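Local coordinates for teichoic acid biosynthesis protein F (Staphylococcus epidermidis, PDB 3L7I), which belongs to the teichoic acid biosynthesis proteins and has a region of GT-B fold, built of two parallel-sheet, Rossmann-like domains, at residues Arg333-Arg338 with Lys405-Glu410; Leu340-Asp345 with Tyr430-Glu435; Asn424-Leu429 with Asn473-Arg478. All blocks are in the same frame, centred on the assembly; numbering follows the deposited sequence.

Contact 1 of 3, residues Arg333-Arg338 with Lys405-Glu410; sequences RKNKER and KRNSAE. With SO4 (sulfate ion), chain F.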
loop_
_atom_site.group_PDB
_atom_site.type_symbol
_atom_site.label_atom_id
_atom_site.label_comp_id
_atom_site.label_asym_id
_atom_site.label_seq_id
_atom_site.Cartn_x
_atom_site.Cartn_y
_atom_site.Cartn_z
ATOM N N ARG A 333 15.421 -6.917 -1.565
ATOM C CA ARG A 333 15.845 -7.769 -0.464
ATOM C C ARG A 333 16.148 -9.198 -0.967
ATOM O O ARG A 333 15.511 -9.701 -1.888
ATOM C CB ARG A 333 14.751 -7.808 0.626
ATOM C CG ARG A 333 14.860 -6.799 1.795
ATOM C CD ARG A 333 15.145 -5.423 1.275
ATOM N NE ARG A 333 14.956 -4.272 2.184
ATOM C CZ ARG A 333 14.271 -4.246 3.332
ATOM N NH1 ARG A 333 13.679 -5.341 3.804
ATOM N NH2 ARG A 333 14.188 -3.099 4.013
ATOM N N LYS A 334 17.122 -9.852 -0.343
ATOM C CA LYS A 334 17.562 -11.177 -0.768
ATOM C C LYS A 334 16.604 -12.236 -0.259
ATOM O O LYS A 334 16.616 -13.377 -0.709
ATOM C CB LYS A 334 18.966 -11.442 -0.230
ATOM C CG LYS A 334 19.735 -12.534 -0.944
ATOM C CD LYS A 334 21.236 -12.347 -0.758
ATOM C CE LYS A 334 22.033 -13.384 -1.543
ATOM N NZ LYS A 334 23.459 -12.962 -1.737
ATOM N N ASN A 335 15.776 -11.848 0.697
ATOM C CA ASN A 335 14.802 -12.762 1.256
ATOM C C ASN A 335 13.580 -12.874 0.356
ATOM O O ASN A 335 12.552 -13.462 0.723
ATOM C CB ASN A 335 14.387 -12.310 2.645
ATOM C CG ASN A 335 15.314 -12.817 3.716
ATOM O OD1 ASN A 335 16.197 -13.632 3.463
ATOM N ND2 ASN A 335 15.112 -12.341 4.933
ATOM N N LYS A 336 13.683 -12.300 -0.830
ATOM C CA LYS A 336 12.568 -12.407 -1.733
ATOM C C LYS A 336 12.295 -13.891 -2.048
ATOM O O LYS A 336 11.130 -14.297 -2.184
ATOM C CB LYS A 336 12.784 -11.552 -2.975
ATOM C CG LYS A 336 13.360 -12.255 -4.153
ATOM C CD LYS A 336 14.061 -11.254 -5.033
ATOM C CE LYS A 336 14.550 -11.894 -6.306
ATOM N NZ LYS A 336 14.793 -10.840 -7.340
ATOM N N GLU A 337 13.339 -14.712 -2.108
ATOM C CA GLU A 337 13.115 -16.121 -2.427
ATOM C C GLU A 337 12.268 -16.790 -1.352
ATOM O O GLU A 337 11.461 -17.679 -1.617
ATOM C CB GLU A 337 14.435 -16.855 -2.664
ATOM C CG GLU A 337 15.119 -16.445 -3.959
ATOM C CD GLU A 337 14.226 -16.643 -5.204
ATOM O OE1 GLU A 337 13.183 -17.349 -5.115
ATOM O OE2 GLU A 337 14.562 -16.093 -6.285
ATOM N N ARG A 338 12.435 -16.308 -0.135
ATOM C CA ARG A 338 11.781 -16.882 1.027
ATOM C C ARG A 338 10.317 -16.455 1.164
ATOM O O ARG A 338 9.463 -17.270 1.514
ATOM C CB ARG A 338 12.559 -16.467 2.268
ATOM C CG ARG A 338 12.111 -17.108 3.536
ATOM C CD ARG A 338 13.332 -17.460 4.338
ATOM N NE ARG A 338 13.780 -16.371 5.195
ATOM C CZ ARG A 338 15.026 -16.229 5.636
ATOM N NH1 ARG A 338 15.972 -17.088 5.269
ATOM N NH2 ARG A 338 15.317 -15.210 6.436
ATOM N N LYS A 405 21.467 -24.864 -3.168
ATOM C CA LYS A 405 22.088 -23.845 -2.317
ATOM C C LYS A 405 21.090 -23.244 -1.296
ATOM O O LYS A 405 19.911 -22.998 -1.599
ATOM C CB LYS A 405 22.710 -22.752 -3.193
ATOM C CG LYS A 405 23.411 -21.655 -2.435
ATOM C CD LYS A 405 24.279 -20.804 -3.333
ATOM C CE LYS A 405 25.108 -19.814 -2.512
ATOM N NZ LYS A 405 25.700 -18.738 -3.354
ATOM N N ARG A 406 21.549 -23.002 -0.081
ATOM C CA ARG A 406 20.643 -22.475 0.917
ATOM C C ARG A 406 20.061 -21.141 0.492
ATOM O O ARG A 406 20.766 -20.297 -0.039
ATOM C CB ARG A 406 21.358 -22.323 2.244
ATOM C CG ARG A 406 21.072 -23.421 3.195
ATOM C CD ARG A 406 21.835 -23.198 4.451
ATOM N NE ARG A 406 21.283 -23.990 5.543
ATOM C CZ ARG A 406 20.939 -23.488 6.720
ATOM N NH1 ARG A 406 20.446 -24.295 7.658
ATOM N NH2 ARG A 406 21.113 -22.190 6.959
ATOM N N ASN A 407 18.769 -20.960 0.719
ATOM C CA ASN A 407 18.111 -19.694 0.433
ATOM C C ASN A 407 17.912 -19.362 -1.022
ATOM O O ASN A 407 17.715 -18.203 -1.379
ATOM C CB ASN A 407 18.849 -18.555 1.092
ATOM C CG ASN A 407 18.320 -18.277 2.450
ATOM O OD1 ASN A 407 17.515 -17.344 2.631
ATOM N ND2 ASN A 407 18.704 -19.125 3.425
ATOM N N SER A 408 17.963 -20.386 -1.857
ATOM C CA SER A 408 17.749 -20.225 -3.279
ATOM C C SER A 408 16.391 -20.798 -3.633
ATOM O O SER A 408 15.762 -21.498 -2.830
ATOM C CB SER A 408 18.866 -20.906 -4.068
ATOM O OG SER A 408 18.846 -22.295 -3.852
ATOM N N ALA A 409 15.911 -20.479 -4.827
ATOM C CA ALA A 409 14.585 -20.934 -5.202
ATOM C C ALA A 409 14.514 -22.460 -5.052
ATOM O O ALA A 409 13.531 -23.005 -4.534
ATOM C CB ALA A 409 14.273 -20.506 -6.601
ATOM N N GLU A 410 15.584 -23.131 -5.478
ATOM C CA GLU A 410 15.623 -24.586 -5.508
ATOM C C GLU A 410 15.609 -25.146 -4.107
ATOM O O GLU A 410 15.075 -26.233 -3.881
ATOM C CB GLU A 410 16.859 -25.094 -6.242
ATOM C CG GLU A 410 16.808 -24.957 -7.741
ATOM C CD GLU A 410 17.371 -23.639 -8.249
ATOM O OE1 GLU A 410 17.473 -22.672 -7.452
ATOM O OE2 GLU A 410 17.714 -23.580 -9.457
HETATM S S SO4 F . 11.511 -3.306 7.190
HETATM O O1 SO4 F . 12.420 -2.367 6.550
HETATM O O2 SO4 F . 11.766 -3.326 8.628
HETATM O O3 SO4 F . 10.135 -2.852 6.968
HETATM O O4 SO4 F . 11.743 -4.634 6.608
#
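Glu337 and Ala409 bring the first turns of helices 336-344 and 409-417 together, with their CA atoms 5.7 Å apart. The CG of Glu337 lies beside its backbone N (chi1 -71°), and this bend with a second one at chi2 brings Glu337 OE1 to Ala409 CB at 3.7 Å, a methyl small enough to admit the close approach. Glu337 CB rests against Asn407 O at 3.8 Å. In this GT-B fold, segment 405-410 carries the chain from edge strand 402-405 into the next helix through a type II turn. Asn407 takes the third position with positive phi (72°), which asparagine tolerates well. Ser408 closes the turn, its OG bonding Lys405 O at 2.6 Å from the same face as its own N. Arg338 NH1 comes within 3.1 Å of Asn407 OD1, but at an angle too poor for a hydrogen bond; Tyr412 OH links weakly to both atoms. Asn335 OD1 sits over one face of the Arg338 guanidinium, offset toward its rim. At the far end, Arg333 NH2 bonds O1 of a sulfate, probably from the crystallisation liquor, at 3.2 Å; Lys327 of the same chain and Arg320 of the second subunit also bond this ion.

Contact 2 of 3, residues Leu340-Asp345 with Tyr430-Glu435; sequences LYDLTD and YLNKKE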
loop_
_atom_site.group_PDB
_atom_site.type_symbol
_atom_site.label_atom_id
_atom_site.label_comp_id
_atom_site.label_asym_id
_atom_site.label_seq_id
_atom_site.Cartn_x
_atom_site.Cartn_y
_atom_site.Cartn_z
ATOM N N LEU A 340 8.405 -15.516 -1.265
ATOM C CA LEU A 340 7.697 -16.201 -2.326
ATOM C C LEU A 340 7.331 -17.619 -1.884
ATOM O O LEU A 340 6.196 -18.064 -2.054
ATOM C CB LEU A 340 8.527 -16.233 -3.596
ATOM C CG LEU A 340 7.931 -17.147 -4.660
ATOM C CD1 LEU A 340 6.451 -16.816 -4.919
ATOM C CD2 LEU A 340 8.772 -17.083 -5.951
ATOM N N TYR A 341 8.300 -18.313 -1.297
ATOM C CA TYR A 341 8.107 -19.685 -0.845
ATOM C C TYR A 341 7.040 -19.762 0.232
ATOM O O TYR A 341 6.201 -20.653 0.201
ATOM C CB TYR A 341 9.433 -20.252 -0.338
ATOM C CG TYR A 341 9.295 -21.292 0.734
ATOM C CD1 TYR A 341 9.154 -22.634 0.413
ATOM C CD2 TYR A 341 9.322 -20.937 2.069
ATOM C CE1 TYR A 341 9.022 -23.593 1.392
ATOM C CE2 TYR A 341 9.190 -21.888 3.062
ATOM C CZ TYR A 341 9.043 -23.219 2.715
ATOM O OH TYR A 341 8.917 -24.176 3.693
ATOM N N ASP A 342 7.079 -18.818 1.173
ATOM C CA ASP A 342 6.118 -18.741 2.267
ATOM C C ASP A 342 4.713 -18.538 1.684
ATOM O O ASP A 342 3.707 -18.891 2.296
ATOM C CB ASP A 342 6.512 -17.592 3.206
ATOM C CG ASP A 342 5.815 -17.658 4.575
ATOM O OD1 ASP A 342 5.446 -18.768 5.028
ATOM O OD2 ASP A 342 5.636 -16.594 5.221
ATOM N N LEU A 343 4.647 -17.994 0.477
ATOM C CA LEU A 343 3.358 -17.691 -0.133
ATOM C C LEU A 343 2.718 -18.869 -0.817
ATOM O O LEU A 343 1.511 -19.066 -0.720
ATOM C CB LEU A 343 3.479 -16.549 -1.149
ATOM C CG LEU A 343 3.108 -15.167 -0.608
ATOM C CD1 LEU A 343 3.270 -14.106 -1.672
ATOM C CD2 LEU A 343 1.692 -15.197 -0.075
ATOM N N THR A 344 3.524 -19.639 -1.531
ATOM C CA THR A 344 2.970 -20.658 -2.410
ATOM C C THR A 344 3.137 -22.035 -1.801
ATOM O O THR A 344 2.882 -23.048 -2.455
ATOM C CB THR A 344 3.624 -20.623 -3.814
ATOM O OG1 THR A 344 4.992 -21.051 -3.723
ATOM C CG2 THR A 344 3.557 -19.210 -4.415
ATOM N N ASP A 345 3.567 -22.081 -0.548
ATOM C CA ASP A 345 3.799 -23.366 0.079
ATOM C C ASP A 345 2.485 -24.018 0.453
ATOM O O ASP A 345 1.885 -23.677 1.456
ATOM C CB ASP A 345 4.695 -23.233 1.304
ATOM C CG ASP A 345 5.045 -24.574 1.899
ATOM O OD1 ASP A 345 5.247 -25.527 1.112
ATOM O OD2 ASP A 345 5.106 -24.678 3.146
ATOM N N TYR A 430 11.878 -20.565 9.474
ATOM C CA TYR A 430 11.153 -20.056 8.318
ATOM C C TYR A 430 10.810 -21.176 7.322
ATOM O O TYR A 430 9.997 -20.974 6.435
ATOM C CB TYR A 430 11.873 -18.881 7.629
ATOM C CG TYR A 430 13.333 -19.138 7.334
ATOM C CD1 TYR A 430 13.715 -19.880 6.219
ATOM C CD2 TYR A 430 14.331 -18.643 8.178
ATOM C CE1 TYR A 430 15.050 -20.112 5.948
ATOM C CE2 TYR A 430 15.665 -18.872 7.921
ATOM C CZ TYR A 430 16.026 -19.615 6.808
ATOM O OH TYR A 430 17.364 -19.865 6.549
ATOM N N LEU A 431 11.417 -22.350 7.456
ATOM C CA LEU A 431 10.971 -23.502 6.666
ATOM C C LEU A 431 9.684 -24.073 7.261
ATOM O O LEU A 431 9.505 -24.069 8.482
ATOM C CB LEU A 431 12.065 -24.561 6.560
ATOM C CG LEU A 431 13.118 -24.170 5.529
ATOM C CD1 LEU A 431 14.213 -25.211 5.352
ATOM C CD2 LEU A 431 12.417 -23.916 4.215
ATOM N N ASN A 432 8.780 -24.542 6.410
ATOM C CA ASN A 432 7.453 -24.965 6.867
ATOM C C ASN A 432 7.263 -26.465 6.925
ATOM O O ASN A 432 7.045 -27.100 5.891
ATOM C CB ASN A 432 6.372 -24.403 5.943
ATOM C CG ASN A 432 6.210 -22.913 6.080
ATOM O OD1 ASN A 432 6.223 -22.365 7.203
ATOM N ND2 ASN A 432 6.058 -22.232 4.941
ATOM N N LYS A 433 7.306 -27.042 8.119
ATOM C CA LYS A 433 7.124 -28.488 8.221
ATOM C C LYS A 433 5.651 -28.851 8.325
ATOM O O LYS A 433 5.045 -28.736 9.397
ATOM C CB LYS A 433 7.899 -29.093 9.385
ATOM C CG LYS A 433 8.339 -30.495 9.055
ATOM C CD LYS A 433 7.856 -31.480 10.098
ATOM C CE LYS A 433 6.340 -31.515 10.242
ATOM N NZ LYS A 433 5.865 -32.898 10.487
ATOM N N LYS A 434 5.069 -29.277 7.211
ATOM C CA LYS A 434 3.635 -29.511 7.174
ATOM C C LYS A 434 3.262 -30.927 7.658
ATOM O O LYS A 434 4.135 -31.818 7.729
ATOM C CB LYS A 434 3.115 -29.284 5.766
ATOM C CG LYS A 434 3.913 -28.309 4.967
ATOM C CD LYS A 434 3.456 -28.413 3.528
ATOM C CE LYS A 434 4.328 -27.602 2.599
ATOM N NZ LYS A 434 5.582 -28.278 2.167
ATOM N N GLU A 435 1.974 -31.102 7.989
ATOM C CA GLU A 435 1.387 -32.364 8.450
ATOM C C GLU A 435 1.757 -33.464 7.476
ATOM O O GLU A 435 1.944 -34.626 7.816
ATOM C CB GLU A 435 -0.132 -32.220 8.432
ATOM C CG GLU A 435 -0.853 -32.778 9.639
ATOM C CD GLU A 435 -0.915 -31.767 10.784
ATOM O OE1 GLU A 435 -1.322 -30.599 10.534
ATOM O OE2 GLU A 435 -0.559 -32.140 11.937
HETATM O O HOH W 1 7.750 -26.830 3.284
#
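Tyr341 and Asn432 meet through the phenol oxygen: Asn432 N donates to Tyr341 OH at 2.7 Å with an N-H...O angle of 156°, the backbone nitrogen lying at the ring edge, in its plane. The ring and the Asn432 amide run past each other in opposite directions with planes only 14° apart. Asn432 ND2 donates to Asp345 OD2 at 3.2 Å, reaching the anti side of the carboxylate somewhat out of its plane. With CG of Asn432 beside its backbone N (chi1 -70°), the amide lies nearly parallel to that carboxylate but stepped from it, and the bond between them is bent. The other oxygen, Asp345 OD1, accepts from Ser416 OG and forms a salt bridge with Lys434 NZ at 3.0 Å, although its exact place is less sure. Here the connection between neighbouring strands 418-423 and 438-441 of the parallel, Rossmann-like sheet runs beside helix 336-344. One water ties three of these groups together. It probably donates to Asn432 O at 2.7 Å, accepts from Lys434 NZ at 2.8 Å, and is also hydrogen-bonded to Tyr341 OH. The Tyr341 side chain is buried, and its oxygen has a backbone and a water partner. Lysine suits its place because its long chain, bent at the last torsion, brings NZ to the carboxylate, the water and Ser416 O together. The apolar part of the contact falls to Leu431, whose CD2 approaches Tyr341 CZ at 3.8 Å, the side chains crossing at about a right angle; Tyr411, Tyr415 and Trp421 also pack on this leucine. Tyr430 O lies near the ring plane by Tyr341 CE2, at 3.6 Å.

Contact 3 of 3, residues Asn424-Leu429 with Asn473-Arg478; sequences NARTPL and NRETSR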
loop_
_atom_site.group_PDB
_atom_site.type_symbol
_atom_site.label_atom_id
_atom_site.label_comp_id
_atom_site.label_asym_id
_atom_site.label_seq_id
_atom_site.Cartn_x
_atom_site.Cartn_y
_atom_site.Cartn_z
ATOM N N ASN A 424 20.728 -33.657 11.061
ATOM C CA ASN A 424 21.408 -33.892 12.314
ATOM C C ASN A 424 21.623 -32.581 13.072
ATOM O O ASN A 424 22.476 -32.497 13.967
ATOM C CB ASN A 424 22.759 -34.509 12.031
ATOM C CG ASN A 424 23.675 -33.543 11.332
ATOM O OD1 ASN A 424 23.214 -32.579 10.733
ATOM N ND2 ASN A 424 24.975 -33.778 11.418
ATOM N N ALA A 425 20.860 -31.549 12.725
ATOM C CA ALA A 425 20.959 -30.295 13.461
ATOM C C ALA A 425 19.682 -29.539 13.251
ATOM O O ALA A 425 18.872 -29.920 12.412
ATOM C CB ALA A 425 22.137 -29.492 12.995
ATOM N N ARG A 426 19.488 -28.479 14.019
ATOM C CA ARG A 426 18.252 -27.716 13.935
ATOM C C ARG A 426 18.114 -27.175 12.538
ATOM O O ARG A 426 19.094 -26.691 11.997
ATOM C CB ARG A 426 18.275 -26.562 14.928
ATOM C CG ARG A 426 18.256 -27.035 16.338
ATOM C CD ARG A 426 18.640 -25.922 17.238
ATOM N NE ARG A 426 17.625 -24.903 17.171
ATOM C CZ ARG A 426 17.706 -23.746 17.795
ATOM N NH1 ARG A 426 18.779 -23.492 18.524
ATOM N NH2 ARG A 426 16.713 -22.859 17.673
ATOM N N THR A 427 16.926 -27.275 11.940
ATOM C CA THR A 427 16.717 -26.613 10.656
ATOM C C THR A 427 15.847 -25.383 10.875
ATOM O O THR A 427 15.011 -25.378 11.768
ATOM C CB THR A 427 16.180 -27.560 9.507
ATOM O OG1 THR A 427 14.784 -27.773 9.657
ATOM C CG2 THR A 427 16.905 -28.913 9.463
ATOM N N PRO A 428 16.071 -24.328 10.074
ATOM C CA PRO A 428 15.479 -22.992 10.279
ATOM C C PRO A 428 13.959 -22.993 10.473
ATOM O O PRO A 428 13.249 -23.808 9.885
ATOM C CB PRO A 428 15.845 -22.228 9.000
ATOM C CG PRO A 428 17.008 -22.948 8.427
ATOM C CD PRO A 428 16.897 -24.396 8.853
ATOM N N LEU A 429 13.464 -22.069 11.291
ATOM C CA LEU A 429 12.028 -21.961 11.517
ATOM C C LEU A 429 11.235 -21.343 10.340
ATOM O O LEU A 429 10.034 -21.581 10.214
ATOM C CB LEU A 429 11.758 -21.214 12.809
ATOM C CG LEU A 429 12.148 -22.020 14.034
ATOM C CD1 LEU A 429 11.911 -21.202 15.283
ATOM C CD2 LEU A 429 11.366 -23.323 14.090
ATOM N N ASN A 473 12.259 -24.774 21.440
ATOM C CA ASN A 473 11.105 -25.597 21.696
ATOM C C ASN A 473 10.282 -25.699 20.434
ATOM O O ASN A 473 9.721 -26.752 20.147
ATOM C CB ASN A 473 10.280 -25.013 22.856
ATOM C CG ASN A 473 9.105 -25.893 23.235
ATOM O OD1 ASN A 473 8.938 -26.991 22.689
ATOM N ND2 ASN A 473 8.281 -25.417 24.162
ATOM N N ARG A 474 10.221 -24.600 19.684
ATOM C CA ARG A 474 9.510 -24.552 18.415
ATOM C C ARG A 474 10.075 -25.576 17.421
ATOM O O ARG A 474 9.317 -26.257 16.718
ATOM C CB ARG A 474 9.601 -23.152 17.803
ATOM C CG ARG A 474 8.494 -22.196 18.189
ATOM C CD ARG A 474 8.736 -20.761 17.656
ATOM N NE ARG A 474 8.188 -19.749 18.575
ATOM C CZ ARG A 474 7.580 -18.617 18.202
ATOM N NH1 ARG A 474 7.427 -18.337 16.906
ATOM N NH2 ARG A 474 7.108 -17.764 19.117
ATOM N N GLU A 475 11.405 -25.671 17.356
ATOM C CA GLU A 475 12.075 -26.556 16.414
ATOM C C GLU A 475 11.861 -28.012 16.779
ATOM O O GLU A 475 11.536 -28.821 15.908
ATOM C CB GLU A 475 13.568 -26.239 16.334
ATOM C CG GLU A 475 14.478 -27.355 15.764
ATOM C CD GLU A 475 14.194 -27.707 14.300
ATOM O OE1 GLU A 475 13.213 -27.149 13.747
ATOM O OE2 GLU A 475 14.930 -28.543 13.714
ATOM N N THR A 476 12.026 -28.361 18.052
ATOM C CA THR A 476 11.909 -29.774 18.387
ATOM C C THR A 476 10.459 -30.234 18.241
ATOM O O THR A 476 10.196 -31.408 17.950
ATOM C CB THR A 476 12.429 -30.117 19.783
ATOM O OG1 THR A 476 11.479 -29.690 20.767
ATOM C CG2 THR A 476 13.763 -29.464 20.019
ATOM N N SER A 477 9.518 -29.316 18.424
ATOM C CA SER A 477 8.125 -29.703 18.295
ATOM C C SER A 477 7.820 -30.216 16.887
ATOM O O SER A 477 6.804 -30.863 16.671
ATOM C CB SER A 477 7.187 -28.543 18.646
ATOM O OG SER A 477 6.903 -27.723 17.507
ATOM N N ARG A 478 8.685 -29.910 15.933
ATOM C CA ARG A 478 8.457 -30.291 14.547
ATOM C C ARG A 478 9.133 -31.631 14.194
ATOM O O ARG A 478 8.879 -32.199 13.131
ATOM C CB ARG A 478 8.975 -29.200 13.593
ATOM C CG ARG A 478 8.562 -27.781 13.926
ATOM C CD ARG A 478 8.985 -26.812 12.842
ATOM N NE ARG A 478 10.435 -26.777 12.643
ATOM C CZ ARG A 478 11.023 -26.192 11.600
ATOM N NH1 ARG A 478 12.342 -26.203 11.472
ATOM N NH2 ARG A 478 10.274 -25.602 10.671
#
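The loop that leaves strand 418-423 of the seven-stranded parallel sheet packs on the C-terminal end of helix 465-476 and the residues just after it, where Thr427, Pro428 and Leu429 meet Glu475 and Arg478. Thr427 N donates to Glu475 OE2 at 3.0 Å, nearly straight at 162° but coming from above the carboxylate plane. Tyr439 OH and Trp479 NE1 also bond this oxygen, so three partners grip an acceptor of a buried residue. Glutamate fits because its chain can reach from helix to loop: CG extends away from the backbone N (chi1 160°), then a bend at chi2 turns the carboxylate onto the loop. The second oxygen, Glu475 OE1, is held by Arg478 NH1 at 2.6 Å, on the syn side and in the guanidinium plane, with a weaker bond from Arg478 NE. In this Rossmann-like domain helices flank the sheet, and here an ion pair between Glu475 and Arg478, three residues on, presents Glu475 OE2 and Arg478 NH1 to the loop's backbone at Thr427 N and Pro428 O. Arg478 NH1 meets Pro428 O at 3.0 Å from above the carbonyl plane, and NH2 reaches Leu431 O weakly. The proline has no N-H of its own, but its carbonyl remains available to the arginine. Leu429 covers one face of that guanidinium, its CD2 over the centre and 3.8 Å from Arg478 CZ. The other branch, Leu429 CD1, touches Arg474 CB at 3.9 Å, so the forked leucine straddles two arginines four residues apart. Toward the start of the loop, Arg426 CG packs on Glu475 CG at 3.8 Å, while the Arg426 guanidinium makes a cation-pi contact with Phe472.

In the fold
The three contacts form a triangle on one side of the chain's centre, and all belong to the first domain of the modelled region, the one with the seven-stranded parallel sheet. Contacts 1 and 2 share helix 336-344 and have centres about 13 Å apart; the centre of contact 3 lies about 15 Å from that of contact 2 and 19 Å from that of contact 1. Contacts 2 and 3 use consecutive parts of one loop, between strands 418-423 and 438-441. Along the chain, contact 2 interlocks with both others, whereas contact 1 closes before contact 3 opens. That loop therefore joins the helix preceding the sheet's first strand to helix 465-476. Tyr430 touches Arg338 and Asn407 of contact 1, and Arg406 packs on Pro428 of contact 3.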